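Local coordinates for glutamate--tRNA ligase (Elizabethkingia anophelis, PDB 6B1Z), which probably attaches glutamate to its tRNA in an ATP-dependent reaction, as a class I aminoacyl-tRNA synthetase, at residues A[63-68]-A[281-286]. Sequence-based numbering, arbitrary orientation.
Sequences EEYIME and FPLNFT
Y65 and L283 bring the two backbones nearest, with their CA atoms 7.8 Å apart, where a turn of helix 62-73 faces the loop that runs into the short strand 285-286. The Y65 ring bridges that gap: its CG stands anti to the backbone N (chi1 -175°), which carries the phenol away from the helix to the F281-L283 part of the loop. There OH donates a hydrogen bond to L283 O (2.7 Å), meeting the carbonyl well off its axis, at a C=O...donor angle of 115° and tilted 29° from the carbonyl plane. L283 N also lies 3.0 Å from Y65 OH, and F281 CB and P282 CD pack around the same hydroxyl. N284 O sits at the ring's edge, 3.3 Å from Y65 CE2. L283 runs past the phenol in the opposite direction, CB 3.8 Å from Y65 CE2, and lays CD1 over one ring face. Both segments belong to the class I catalytic region, and 285-286 pairs antiparallel with 293-294 in a small two-stranded hairpin, so the contact joins a helix early in the chain to the base of that hairpin. On the outer side, the extended chain of E68 crosses L283, its CG 3.7 Å from L283 CD1, while its carboxylate forms a salt bridge with R298. L283 also packs on A69 and W72, farther along the same helix.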
loop_
_atom_site.group_PDB
_atom_site.type_symbol
_atom_site.label_atom_id
_atom_site.label_comp_id
_atom_site.label_asym_id
_atom_site.label_seq_id
_atom_site.Cartn_x
_atom_site.Cartn_y
_atom_site.Cartn_z
ATOM N N GLU A 63 -3.418 -8.882 12.352
ATOM C CA GLU A 63 -2.240 -8.375 13.042
ATOM C C GLU A 63 -0.971 -8.942 12.422
ATOM O O GLU A 63 -0.007 -8.198 12.179
ATOM C CB GLU A 63 -2.310 -8.714 14.531
ATOM C CG GLU A 63 -1.089 -8.238 15.300
ATOM C CD GLU A 63 -1.199 -8.527 16.780
ATOM O OE1 GLU A 63 -2.290 -8.285 17.339
ATOM O OE2 GLU A 63 -0.212 -9.023 17.365
ATOM N N GLU A 64 -0.967 -10.253 12.149
ATOM C CA GLU A 64 0.168 -10.884 11.485
ATOM C C GLU A 64 0.409 -10.267 10.112
ATOM O O GLU A 64 1.554 -9.990 9.741
ATOM C CB GLU A 64 -0.065 -12.390 11.367
ATOM C CG GLU A 64 -0.103 -13.136 12.707
ATOM C CD GLU A 64 -1.490 -13.180 13.347
ATOM O OE1 GLU A 64 -2.291 -12.237 13.158
ATOM O OE2 GLU A 64 -1.780 -14.174 14.046
ATOM N N TYR A 65 -0.662 -10.024 9.354
ATOM C CA TYR A 65 -0.527 -9.349 8.061
ATOM C C TYR A 65 0.171 -7.996 8.200
ATOM O O TYR A 65 1.071 -7.656 7.418
ATOM C CB TYR A 65 -1.915 -9.180 7.425
ATOM C CG TYR A 65 -1.895 -8.598 6.024
ATOM C CD1 TYR A 65 -1.684 -7.230 5.817
ATOM C CD2 TYR A 65 -2.100 -9.413 4.923
ATOM C CE1 TYR A 65 -1.650 -6.703 4.546
ATOM C CE2 TYR A 65 -2.077 -8.891 3.640
ATOM C CZ TYR A 65 -1.851 -7.540 3.466
ATOM O OH TYR A 65 -1.832 -7.016 2.194
ATOM N N ILE A 66 -0.270 -7.183 9.164
ATOM C CA ILE A 66 0.316 -5.866 9.366
ATOM C C ILE A 66 1.804 -5.980 9.665
ATOM O O ILE A 66 2.626 -5.278 9.064
ATOM C CB ILE A 66 -0.425 -5.129 10.496
ATOM C CG1 ILE A 66 -1.850 -4.799 10.053
ATOM C CG2 ILE A 66 0.353 -3.877 10.906
ATOM C CD1 ILE A 66 -2.810 -4.595 11.245
ATOM N N MET A 67 2.171 -6.861 10.608
ATOM C CA MET A 67 3.582 -7.021 10.949
ATOM C C MET A 67 4.391 -7.500 9.747
ATOM O O MET A 67 5.489 -6.984 9.488
ATOM C CB MET A 67 3.740 -7.977 12.138
ATOM C CG MET A 67 3.356 -7.359 13.481
ATOM S SD MET A 67 4.316 -5.885 13.876
ATOM C CE MET A 67 5.981 -6.559 13.981
ATOM N N GLU A 68 3.858 -8.464 8.984
ATOM C CA GLU A 68 4.578 -8.968 7.815
ATOM C C GLU A 68 4.765 -7.872 6.770
ATOM O O GLU A 68 5.823 -7.778 6.140
ATOM C CB GLU A 68 3.851 -10.175 7.217
ATOM C CG GLU A 68 4.614 -10.853 6.078
ATOM C CD GLU A 68 3.926 -12.113 5.564
ATOM O OE1 GLU A 68 3.011 -12.627 6.247
ATOM O OE2 GLU A 68 4.304 -12.593 4.472
ATOM N N PHE A 281 -3.244 -4.146 -2.272
ATOM C CA PHE A 281 -2.697 -4.463 -0.959
ATOM C C PHE A 281 -1.209 -4.778 -1.078
ATOM O O PHE A 281 -0.772 -5.282 -2.119
ATOM C CB PHE A 281 -3.436 -5.668 -0.361
ATOM C CG PHE A 281 -4.937 -5.536 -0.402
ATOM C CD1 PHE A 281 -5.562 -4.378 0.041
ATOM C CD2 PHE A 281 -5.715 -6.566 -0.908
ATOM C CE1 PHE A 281 -6.948 -4.259 0.003
ATOM C CE2 PHE A 281 -7.102 -6.455 -0.952
ATOM C CZ PHE A 281 -7.712 -5.299 -0.497
ATOM N N PRO A 282 -0.399 -4.501 -0.045
ATOM C CA PRO A 282 1.038 -4.822 -0.162
ATOM C C PRO A 282 1.314 -6.309 -0.314
ATOM O O PRO A 282 2.226 -6.689 -1.062
ATOM C CB PRO A 282 1.636 -4.248 1.137
ATOM C CG PRO A 282 0.466 -4.194 2.105
ATOM C CD PRO A 282 -0.721 -3.844 1.238
ATOM N N LEU A 283 0.541 -7.163 0.366
ATOM C CA LEU A 283 0.734 -8.605 0.369
ATOM C C LEU A 283 -0.564 -9.287 -0.028
ATOM O O LEU A 283 -1.654 -8.718 0.100
ATOM C CB LEU A 283 1.163 -9.114 1.756
ATOM C CG LEU A 283 2.166 -8.293 2.556
ATOM C CD1 LEU A 283 2.373 -8.913 3.943
ATOM C CD2 LEU A 283 3.491 -8.202 1.830
ATOM N N ASN A 284 -0.435 -10.536 -0.483
ATOM C CA ASN A 284 -1.592 -11.380 -0.758
ATOM C C ASN A 284 -2.589 -11.341 0.394
ATOM O O ASN A 284 -2.206 -11.474 1.560
ATOM C CB ASN A 284 -1.142 -12.826 -0.967
ATOM C CG ASN A 284 -0.757 -13.129 -2.395
ATOM O OD1 ASN A 284 -0.486 -12.233 -3.184
ATOM N ND2 ASN A 284 -0.727 -14.411 -2.731
ATOM N N PHE A 285 -3.868 -11.167 0.064
ATOM C CA PHE A 285 -4.944 -11.292 1.047
ATOM C C PHE A 285 -6.050 -12.182 0.504
ATOM O O PHE A 285 -6.632 -11.883 -0.544
ATOM C CB PHE A 285 -5.522 -9.932 1.426
ATOM C CG PHE A 285 -6.653 -10.026 2.409
ATOM C CD1 PHE A 285 -6.407 -10.354 3.733
ATOM C CD2 PHE A 285 -7.962 -9.817 2.000
ATOM C CE1 PHE A 285 -7.454 -10.459 4.646
ATOM C CE2 PHE A 285 -9.016 -9.916 2.906
ATOM C CZ PHE A 285 -8.759 -10.237 4.229
ATOM N N THR A 286 -6.379 -13.238 1.246
ATOM C CA THR A 286 -7.476 -14.136 0.899
ATOM C C THR A 286 -8.709 -13.738 1.702
ATOM O O THR A 286 -8.687 -13.771 2.936
ATOM C CB THR A 286 -7.094 -15.587 1.180
ATOM O OG1 THR A 286 -5.916 -15.926 0.429
ATOM C CG2 THR A 286 -8.236 -16.524 0.797
#